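Local coordinates for protein putative histidinol-phosphate aminotransferase (Erwinia carotovora atroseptica, PDB 3LY1) that binds pyridoxal 5'-phosphate and probably acts as a class-II aminotransferase of the histidinol-phosphate aminotransferase subfamily, at residues V96-T101 with W125-E130; D104-A109 with V116-M121; S143-V148 with E164-S169. All coordinates share one frame; numbering follows the deposited sequence. Where two conformers were deposited one is given.

Contact 1. Residues V96-T101 with W125-E130; sequences VIPELT and WAFDIE. With EDO (1,2-ethanediol), chain G.
Pro98, the last residue of strand 94-98, lays its ring on one face of the Phe127 phenyl group. CG does most of the touching: it stands 3.6 Å from the centroid of the Phe127 ring and only 12° off the ring normal, a CH-pi contact almost above the centre, while CB reaches the CD1-CE1 side of the same ring. Phe127 CG lies anti to the carbonyl carbon (chi1 -74°), which swings the ring toward the strand end; chi2 near 6° sets the turn of its plane. This half is buried, and Met121 and Leu132 also pack on Pro98.

The second pair fits less closely: Leu100 is buried, but only its CD2 methyl approaches Trp125, obliquely and 3.8 Å from CE3, and that indole is partly exposed. The backbone of this turn also bonds to a 1,2-ethanediol, probably from the crystallisation liquor, whose O2 donates to Glu99 O at 2.9 Å and accepts a nearly straight, longer bond from Thr101 N.

Asp128 follows as N-cap of helix 129-137, bonding Gly131 N through OD1. The arrangement belongs to the C-terminal ends of the parallel strands of the aminotransferase sheet, where the turn after the strand leads to the cofactor-binding Tyr102.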
loop_
_atom_site.group_PDB
_atom_site.type_symbol
_atom_site.label_atom_id
_atom_site.label_comp_id
_atom_site.label_asym_id
_atom_site.label_seq_id
_atom_site.Cartn_x
_atom_site.Cartn_y
_atom_site.Cartn_z
ATOM N N VAL A 96 19.279 16.410 0.134
ATOM C CA VAL A 96 20.713 16.248 -0.162
ATOM C C VAL A 96 20.958 14.776 -0.468
ATOM O O VAL A 96 20.655 13.897 0.358
ATOM C CB VAL A 96 21.617 16.727 0.994
ATOM C CG1 VAL A 96 23.095 16.461 0.667
ATOM C CG2 VAL A 96 21.409 18.238 1.252
ATOM N N ILE A 97 21.453 14.518 -1.682
ATOM C CA ILE A 97 21.695 13.144 -2.169
ATOM C C ILE A 97 22.996 13.110 -2.988
ATOM O O ILE A 97 23.407 14.159 -3.599
ATOM C CB ILE A 97 20.549 12.607 -3.087
ATOM C CG1 ILE A 97 19.968 13.705 -4.008
ATOM C CG2 ILE A 97 19.394 11.939 -2.234
ATOM C CD1 ILE A 97 19.129 13.149 -5.226
ATOM N N PRO A 98 23.617 11.941 -3.053
ATOM C CA PRO A 98 24.629 11.624 -4.066
ATOM C C PRO A 98 23.986 11.689 -5.438
ATOM O O PRO A 98 22.795 11.410 -5.558
ATOM C CB PRO A 98 25.045 10.177 -3.733
ATOM C CG PRO A 98 24.549 9.931 -2.351
ATOM C CD PRO A 98 23.302 10.747 -2.234
ATOM N N GLU A 99 24.757 12.049 -6.453
ATOM C CA GLU A 99 24.210 12.274 -7.777
ATOM C C GLU A 99 23.675 10.960 -8.359
ATOM O O GLU A 99 22.716 10.983 -9.147
ATOM C CB GLU A 99 25.257 12.899 -8.707
ATOM C CG GLU A 99 24.737 13.189 -10.096
ATOM C CD GLU A 99 25.649 14.086 -10.900
ATOM O OE1 GLU A 99 26.775 14.394 -10.434
ATOM O OE2 GLU A 99 25.226 14.468 -12.010
ATOM N N LEU A 100 24.297 9.844 -7.978
ATOM C CA LEU A 100 23.966 8.501 -8.510
ATOM C C LEU A 100 23.483 7.589 -7.368
ATOM O O LEU A 100 24.272 7.002 -6.613
ATOM C CB LEU A 100 25.163 7.844 -9.211
ATOM C CG LEU A 100 24.928 6.468 -9.913
ATOM C CD1 LEU A 100 24.065 6.667 -11.177
ATOM C CD2 LEU A 100 26.247 5.745 -10.271
ATOM N N THR A 101 22.167 7.485 -7.251
ATOM C CA THR A 101 21.534 6.735 -6.207
ATOM C C THR A 101 20.088 6.341 -6.595
ATOM O O THR A 101 19.666 6.547 -7.735
ATOM C CB THR A 101 21.582 7.547 -4.852
ATOM O OG1 THR A 101 21.294 6.649 -3.787
ATOM C CG2 THR A 101 20.576 8.749 -4.796
ATOM N N TRP A 125 33.393 6.387 -7.765
ATOM C CA TRP A 125 31.907 6.222 -7.704
ATOM C C TRP A 125 31.315 6.116 -6.272
ATOM O O TRP A 125 30.135 5.834 -6.097
ATOM C CB TRP A 125 31.359 5.101 -8.605
ATOM C CG TRP A 125 31.308 5.379 -10.154
ATOM C CD1 TRP A 125 31.996 4.681 -11.104
ATOM C CD2 TRP A 125 30.529 6.374 -10.890
ATOM N NE1 TRP A 125 31.716 5.172 -12.365
ATOM C CE2 TRP A 125 30.830 6.210 -12.267
ATOM C CE3 TRP A 125 29.657 7.406 -10.519
ATOM C CZ2 TRP A 125 30.278 7.028 -13.272
ATOM C CZ3 TRP A 125 29.107 8.226 -11.526
ATOM C CH2 TRP A 125 29.428 8.030 -12.879
ATOM N N ALA A 126 32.156 6.332 -5.272
ATOM C CA ALA A 126 31.744 6.325 -3.874
ATOM C C ALA A 126 31.072 7.657 -3.555
ATOM O O ALA A 126 31.264 8.656 -4.256
ATOM C CB ALA A 126 32.951 6.091 -2.945
ATOM N N PHE A 127 30.302 7.660 -2.480
ATOM C CA PHE A 127 29.673 8.847 -1.980
ATOM C C PHE A 127 30.761 9.841 -1.587
ATOM O O PHE A 127 31.764 9.443 -1.028
ATOM C CB PHE A 127 28.867 8.536 -0.724
ATOM C CG PHE A 127 27.582 7.797 -0.950
ATOM C CD1 PHE A 127 27.200 7.323 -2.187
ATOM C CD2 PHE A 127 26.767 7.525 0.142
ATOM C CE1 PHE A 127 25.985 6.637 -2.318
ATOM C CE2 PHE A 127 25.579 6.834 0.001
ATOM C CZ PHE A 127 25.200 6.384 -1.211
ATOM N N ASP A 128 30.566 11.114 -1.901
ATOM C CA ASP A 128 31.407 12.169 -1.357
ATOM C C ASP A 128 30.755 12.629 -0.042
ATOM O O ASP A 128 30.007 13.619 -0.019
ATOM C CB ASP A 128 31.548 13.299 -2.375
ATOM C CG ASP A 128 32.381 14.464 -1.865
ATOM O OD1 ASP A 128 32.945 14.391 -0.771
ATOM O OD2 ASP A 128 32.458 15.493 -2.569
ATOM N N ILE A 129 31.042 11.910 1.053
ATOM C CA ILE A 129 30.449 12.265 2.347
ATOM C C ILE A 129 30.789 13.693 2.784
ATOM O O ILE A 129 29.905 14.426 3.267
ATOM C CB ILE A 129 30.797 11.260 3.455
ATOM C CG1 ILE A 129 30.137 9.923 3.110
ATOM C CG2 ILE A 129 30.201 11.752 4.790
ATOM C CD1 ILE A 129 28.608 9.974 3.230
ATOM N N GLU A 130 32.034 14.117 2.578
ATOM C CA GLU A 130 32.394 15.512 2.899
ATOM C C GLU A 130 31.579 16.522 2.077
ATOM O O GLU A 130 31.131 17.547 2.614
ATOM C CB GLU A 130 33.884 15.773 2.771
ATOM C CG GLU A 130 34.772 15.030 3.786
ATOM C CD GLU A 130 34.420 15.322 5.269
ATOM O OE1 GLU A 130 34.005 16.456 5.600
ATOM O OE2 GLU A 130 34.562 14.402 6.104
HETATM C C1 EDO G . 19.067 10.012 -7.908
HETATM O O1 EDO G . 17.898 10.815 -7.679
HETATM C C2 EDO G . 19.158 9.388 -9.317
HETATM O O2 EDO G . 20.550 9.065 -9.644
#

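Contact 2. Residues D104-A109 with V116-M121; sequences DGEHFA and VTKVKM. With EDO (1,2-ethanediol), chain G.
Glu106 and Lys118 meet in a salt bridge between helix 104-111 and strand 115-119. Lys118 NZ lies 2.9 Å from Glu106 OE2, on the syn side of that oxygen and 23° out of the carboxylate plane. A weak second bond runs from Lys118 NZ to Glu106 OE1 at 3.0 Å, so the ammonium group straddles both oxygens. The two side chains cross at about a right angle.

Glu106 OE1 has another neighbour, O1 of a 1,2-ethanediol that probably came from the crystallisation liquor. The modelled 2.5 Å separation of O1 and Glu106 OE1 is very short for a hydrogen bond, and its exact length is doubtful. The ammonium of Lys118 would be expected to favour the charged carboxylate.

Both chains are stretched to reach this meeting point. Glu106 has CG anti to the backbone N (chi1 162°) and runs out extended from the helix. Lys118 leaves the strand at an angle to the helix, and its extended chain brings NZ back to Glu106.

Beneath the ion pair lies a small apolar layer. Val116 CG2 packs against Ala109 CB at 4.0 Å, one helical turn beyond Glu106, and Val116 CG1 comes within 4.4 Å of Glu106 CG in a looser approach.

The short helix and strand axes pass 9.9 Å apart at 156°, nearly antiparallel, as expected for the returning helix and second strand of a beta-alpha-beta crossover that begins with strand 94-98. Ile97 on that strand touches Val116 and Lys118, and Leu95 touches Ala109. On another side of the helix, Phe108 packs on Arg82 and Ile85 of helix 76-88 and on Val239 of the second subunit; strand 115-119 turns Thr117 and Val119 to helix 129-137.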
loop_
_atom_site.group_PDB
_atom_site.type_symbol
_atom_site.label_atom_id
_atom_site.label_comp_id
_atom_site.label_asym_id
_atom_site.label_seq_id
_atom_site.Cartn_x
_atom_site.Cartn_y
_atom_site.Cartn_z
ATOM N N ASP A 104 13.849 7.430 -6.053
ATOM C CA ASP A 104 12.572 7.735 -5.369
ATOM C C ASP A 104 12.651 8.907 -4.437
ATOM O O ASP A 104 11.681 9.594 -4.279
ATOM C CB ASP A 104 12.040 6.541 -4.587
ATOM C CG ASP A 104 11.350 5.509 -5.476
ATOM O OD1 ASP A 104 11.486 5.570 -6.716
ATOM O OD2 ASP A 104 10.658 4.630 -4.913
ATOM N N GLY A 105 13.785 9.125 -3.777
ATOM C CA GLY A 105 13.910 10.272 -2.906
ATOM C C GLY A 105 13.735 11.582 -3.683
ATOM O O GLY A 105 12.913 12.416 -3.319
ATOM N N GLU A 106 14.506 11.742 -4.754
ATOM C CA GLU A 106 14.397 12.908 -5.627
ATOM C C GLU A 106 12.948 13.107 -6.168
ATOM O O GLU A 106 12.427 14.248 -6.227
ATOM C CB GLU A 106 15.420 12.793 -6.767
ATOM C CG GLU A 106 15.157 13.663 -7.931
ATOM C CD GLU A 106 16.288 13.651 -8.955
ATOM O OE1 GLU A 106 17.002 12.642 -9.087
ATOM O OE2 GLU A 106 16.434 14.654 -9.656
ATOM N N HIS A 107 12.353 12.008 -6.599
ATOM C CA HIS A 107 11.004 11.974 -7.162
ATOM C C HIS A 107 9.983 12.590 -6.210
ATOM O O HIS A 107 9.218 13.494 -6.612
ATOM C CB HIS A 107 10.626 10.522 -7.511
ATOM C CG HIS A 107 9.198 10.336 -7.923
ATOM N ND1 HIS A 107 8.758 10.534 -9.212
ATOM C CD2 HIS A 107 8.115 9.904 -7.220
ATOM C CE1 HIS A 107 7.457 10.296 -9.271
ATOM N NE2 HIS A 107 7.043 9.910 -8.079
ATOM N N PHE A 108 9.946 12.102 -4.963
ATOM C CA PHE A 108 9.006 12.613 -3.975
ATOM C C PHE A 108 9.425 13.997 -3.495
ATOM O O PHE A 108 8.569 14.845 -3.150
ATOM C CB PHE A 108 8.819 11.614 -2.810
ATOM C CG PHE A 108 8.216 10.294 -3.236
ATOM C CD1 PHE A 108 6.934 10.233 -3.773
ATOM C CD2 PHE A 108 8.927 9.128 -3.125
ATOM C CE1 PHE A 108 6.411 9.029 -4.216
ATOM C CE2 PHE A 108 8.375 7.930 -3.539
ATOM C CZ PHE A 108 7.126 7.902 -4.085
ATOM N N ALA A 109 10.731 14.280 -3.521
ATOM C CA ALA A 109 11.189 15.623 -3.145
ATOM C C ALA A 109 10.720 16.694 -4.126
ATOM O O ALA A 109 10.281 17.808 -3.730
ATOM C CB ALA A 109 12.752 15.654 -2.950
ATOM N N VAL A 116 16.514 20.188 -4.751
ATOM C CA VAL A 116 17.219 18.899 -4.744
ATOM C C VAL A 116 18.687 19.193 -5.007
ATOM O O VAL A 116 19.029 19.762 -6.043
ATOM C CB VAL A 116 16.684 17.947 -5.803
ATOM C CG1 VAL A 116 17.523 16.697 -5.859
ATOM C CG2 VAL A 116 15.224 17.580 -5.493
ATOM N N THR A 117 19.531 18.861 -4.041
ATOM C CA THR A 117 20.947 19.191 -4.078
ATOM C C THR A 117 21.731 17.896 -4.255
ATOM O O THR A 117 21.844 17.092 -3.318
ATOM C CB THR A 117 21.360 19.951 -2.786
ATOM O OG1 THR A 117 20.622 21.179 -2.696
ATOM C CG2 THR A 117 22.873 20.273 -2.779
ATOM N N LYS A 118 22.240 17.677 -5.469
ATOM C CA LYS A 118 22.977 16.474 -5.799
ATOM C C LYS A 118 24.471 16.754 -5.708
ATOM O O LYS A 118 24.943 17.788 -6.201
ATOM C CB LYS A 118 22.637 15.990 -7.218
ATOM C CG LYS A 118 21.257 15.410 -7.366
ATOM C CD LYS A 118 20.988 15.013 -8.832
ATOM C CE LYS A 118 19.518 14.727 -9.012
ATOM N NZ LYS A 118 19.240 14.113 -10.327
ATOM N N VAL A 119 25.192 15.853 -5.050
ATOM C CA VAL A 119 26.619 15.952 -4.851
ATOM C C VAL A 119 27.322 14.918 -5.728
ATOM O O VAL A 119 27.052 13.706 -5.652
ATOM C CB VAL A 119 26.990 15.730 -3.360
ATOM C CG1 VAL A 119 28.514 15.761 -3.171
ATOM C CG2 VAL A 119 26.266 16.765 -2.489
ATOM N N LYS A 120 28.220 15.418 -6.569
ATOM C CA LYS A 120 28.945 14.582 -7.526
ATOM C C LYS A 120 29.612 13.412 -6.806
ATOM O O LYS A 120 30.072 13.556 -5.684
ATOM C CB LYS A 120 29.956 15.441 -8.288
ATOM C CG LYS A 120 30.652 14.749 -9.459
ATOM C CD LYS A 120 31.721 15.659 -10.101
ATOM C CE LYS A 120 32.363 14.985 -11.333
ATOM N NZ LYS A 120 32.529 15.979 -12.453
HETATM N N MSE A 121 29.611 12.238 -7.422
HETATM C CA MSE A 121 30.315 11.095 -6.857
HETATM C C MSE A 121 31.841 11.329 -6.892
HETATM O O MSE A 121 32.342 12.114 -7.717
HETATM C CB MSE A 121 30.023 9.812 -7.640
HETATM C CG MSE A 121 28.532 9.481 -7.812
HETATM SE SE MSE A 121 27.432 9.571 -6.225
HETATM C CE MSE A 121 27.613 7.741 -5.648
HETATM C C1 EDO G . 19.067 10.012 -7.908
HETATM O O1 EDO G . 17.898 10.815 -7.679
HETATM C C2 EDO G . 19.158 9.388 -9.317
HETATM O O2 EDO G . 20.550 9.065 -9.644
#

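Contact 3. Residues S143-V148 with E164-S169; sequences SIVYLV and EPWIAS
The indole of Trp166 meets strand 143-148 with the outer end of its six-membered ring, and both aliphatic partners approach it obliquely. Val145 CG1 is the nearer, 3.7 Å from Trp166 CH2 and 4.1 Å from CZ3; Val145 CG2 also reaches CH2. Leu147 CD1 stands farther off, 4.4 Å from Trp166 CZ3. Elsewhere around the indole, Phe176 of strand 174-179 makes an edge-to-face ring contact, while Leu132, Lys133 and Val136 of helix 129-137 and Pro171 of the following loop also touch it.

Trp166 spans the gap because its CG is anti to the backbone N (chi1 -178°), which throws the indole from helix 160-168 toward the sheet. Val145 comes from the opposite direction, holding its two methyls out to the ring end. The backbones stay well apart, with Val145 CA and Ile167 CA separated by 10.1 Å. Ser169 OG donates a 2.7 Å hydrogen bond to Trp166 O, tilted 21° from the carbonyl plane, giving that carbonyl a side-chain partner.

This is the strand-to-helix half of the beta-alpha-beta unit completed by strand 174-179. The cofactor is touched at the strand's end by Val148. All three touching side chains are buried and the groups that meet are hydrocarbon, so the contact relies on van der Waals packing and exclusion of water.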
loop_
_atom_site.group_PDB
_atom_site.type_symbol
_atom_site.label_atom_id
_atom_site.label_comp_id
_atom_site.label_asym_id
_atom_site.label_seq_id
_atom_site.Cartn_x
_atom_site.Cartn_y
_atom_site.Cartn_z
ATOM N N SER A 143 17.044 20.298 5.936
ATOM C CA SER A 143 17.595 19.385 4.937
ATOM C C SER A 143 17.125 17.982 5.261
ATOM O O SER A 143 17.066 17.614 6.431
ATOM C CB SER A 143 19.135 19.349 4.959
ATOM O OG SER A 143 19.706 20.586 4.635
ATOM N N ILE A 144 16.822 17.203 4.221
ATOM C CA ILE A 144 16.657 15.745 4.357
ATOM C C ILE A 144 17.805 15.127 3.606
ATOM O O ILE A 144 18.060 15.510 2.467
ATOM C CB ILE A 144 15.330 15.243 3.727
ATOM C CG1 ILE A 144 14.132 15.966 4.361
ATOM C CG2 ILE A 144 15.194 13.691 3.837
ATOM C CD1 ILE A 144 12.780 15.642 3.718
ATOM N N VAL A 145 18.501 14.169 4.222
ATOM C CA VAL A 145 19.652 13.516 3.607
ATOM C C VAL A 145 19.199 12.082 3.365
ATOM O O VAL A 145 18.725 11.452 4.293
ATOM C CB VAL A 145 20.902 13.510 4.521
ATOM C CG1 VAL A 145 22.084 12.782 3.798
ATOM C CG2 VAL A 145 21.288 14.931 4.962
ATOM N N TYR A 146 19.307 11.586 2.131
ATOM C CA TYR A 146 18.873 10.218 1.791
ATOM C C TYR A 146 20.097 9.401 1.375
ATOM O O TYR A 146 20.704 9.694 0.339
ATOM C CB TYR A 146 17.792 10.266 0.703
ATOM C CG TYR A 146 17.320 8.934 0.157
ATOM C CD1 TYR A 146 16.756 7.974 0.995
ATOM C CD2 TYR A 146 17.427 8.637 -1.196
ATOM C CE1 TYR A 146 16.328 6.766 0.524
ATOM C CE2 TYR A 146 16.960 7.417 -1.702
ATOM C CZ TYR A 146 16.435 6.478 -0.824
ATOM O OH TYR A 146 16.005 5.248 -1.262
ATOM N N LEU A 147 20.423 8.403 2.202
ATOM C CA LEU A 147 21.630 7.602 2.112
ATOM C C LEU A 147 21.227 6.145 1.934
ATOM O O LEU A 147 20.664 5.536 2.823
ATOM C CB LEU A 147 22.472 7.739 3.376
ATOM C CG LEU A 147 22.980 9.127 3.789
ATOM C CD1 LEU A 147 23.737 9.016 5.135
ATOM C CD2 LEU A 147 23.854 9.779 2.697
ATOM N N VAL A 148 21.466 5.633 0.746
ATOM C CA VAL A 148 21.215 4.231 0.426
ATOM C C VAL A 148 22.497 3.460 0.627
ATOM O O VAL A 148 23.561 3.830 0.065
ATOM C CB VAL A 148 20.655 4.095 -1.023
ATOM C CG1 VAL A 148 20.273 2.608 -1.287
ATOM C CG2 VAL A 148 19.451 5.056 -1.214
ATOM N N GLU A 164 28.210 7.390 10.740
ATOM C CA GLU A 164 27.778 7.506 12.149
ATOM C C GLU A 164 28.190 8.813 12.852
ATOM O O GLU A 164 27.352 9.407 13.537
ATOM C CB GLU A 164 28.188 6.299 12.992
ATOM C CG GLU A 164 27.499 5.008 12.600
ATOM C CD GLU A 164 28.041 3.769 13.326
ATOM O OE1 GLU A 164 28.982 3.899 14.153
ATOM O OE2 GLU A 164 27.527 2.649 13.068
ATOM N N PRO A 165 29.447 9.275 12.687
ATOM C CA PRO A 165 29.793 10.504 13.404
ATOM C C PRO A 165 29.120 11.725 12.846
ATOM O O PRO A 165 28.902 12.668 13.582
ATOM C CB PRO A 165 31.317 10.648 13.192
ATOM C CG PRO A 165 31.790 9.330 12.792
ATOM C CD PRO A 165 30.631 8.684 12.056
ATOM N N TRP A 166 28.840 11.735 11.547
ATOM C CA TRP A 166 28.046 12.823 10.971
ATOM C C TRP A 166 26.656 12.880 11.612
ATOM O O TRP A 166 26.222 13.943 12.069
ATOM C CB TRP A 166 27.930 12.643 9.466
ATOM C CG TRP A 166 27.179 13.735 8.740
ATOM C CD1 TRP A 166 26.958 15.022 9.156
ATOM C CD2 TRP A 166 26.590 13.628 7.446
ATOM N NE1 TRP A 166 26.253 15.713 8.196
ATOM C CE2 TRP A 166 26.021 14.879 7.135
ATOM C CE3 TRP A 166 26.505 12.595 6.512
ATOM C CZ2 TRP A 166 25.383 15.126 5.925
ATOM C CZ3 TRP A 166 25.854 12.837 5.316
ATOM C CH2 TRP A 166 25.301 14.087 5.037
ATOM N N ILE A 167 25.994 11.724 11.693
ATOM C CA ILE A 167 24.627 11.672 12.244
ATOM C C ILE A 167 24.642 11.989 13.742
ATOM O O ILE A 167 23.798 12.733 14.245
ATOM C CB ILE A 167 23.959 10.311 11.975
ATOM C CG1 ILE A 167 23.836 10.096 10.458
ATOM C CG2 ILE A 167 22.579 10.207 12.721
ATOM C CD1 ILE A 167 23.204 8.756 10.050
ATOM N N ALA A 168 25.631 11.449 14.441
ATOM C CA ALA A 168 25.767 11.648 15.865
ATOM C C ALA A 168 26.031 13.127 16.194
ATOM O O ALA A 168 25.716 13.571 17.276
ATOM C CB ALA A 168 26.864 10.740 16.428
ATOM N N SER A 169 26.594 13.891 15.252
ATOM C CA SER A 169 26.876 15.309 15.477
ATOM C C SER A 169 25.606 16.164 15.444
ATOM O O SER A 169 25.671 17.337 15.760
ATOM C CB SER A 169 27.914 15.850 14.468
ATOM O OG SER A 169 27.363 16.111 13.179
#

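In the fold
From the N terminus, strand 94-98 opens contact 1, and the chain passes through helix 104-111 and strand 115-119 before returning at 125-130, as it enters helix 129-137. Contact 2 falls wholly within that excursion, closing its own short loop between the helix and the strand. Contact 3 comes later, in series with both, and closes the passage from strand 143-148 to helix 160-168, tying that helix to the sheet. No loops cross. All three reach the seven-stranded mixed sheet, in which strand 94-98 lies between 115-119 and 143-148: Ile97 O pairs with Val119 N, and Val96 N with Ile144 O. Met121 packs on Phe127, joining contacts 1 and 2.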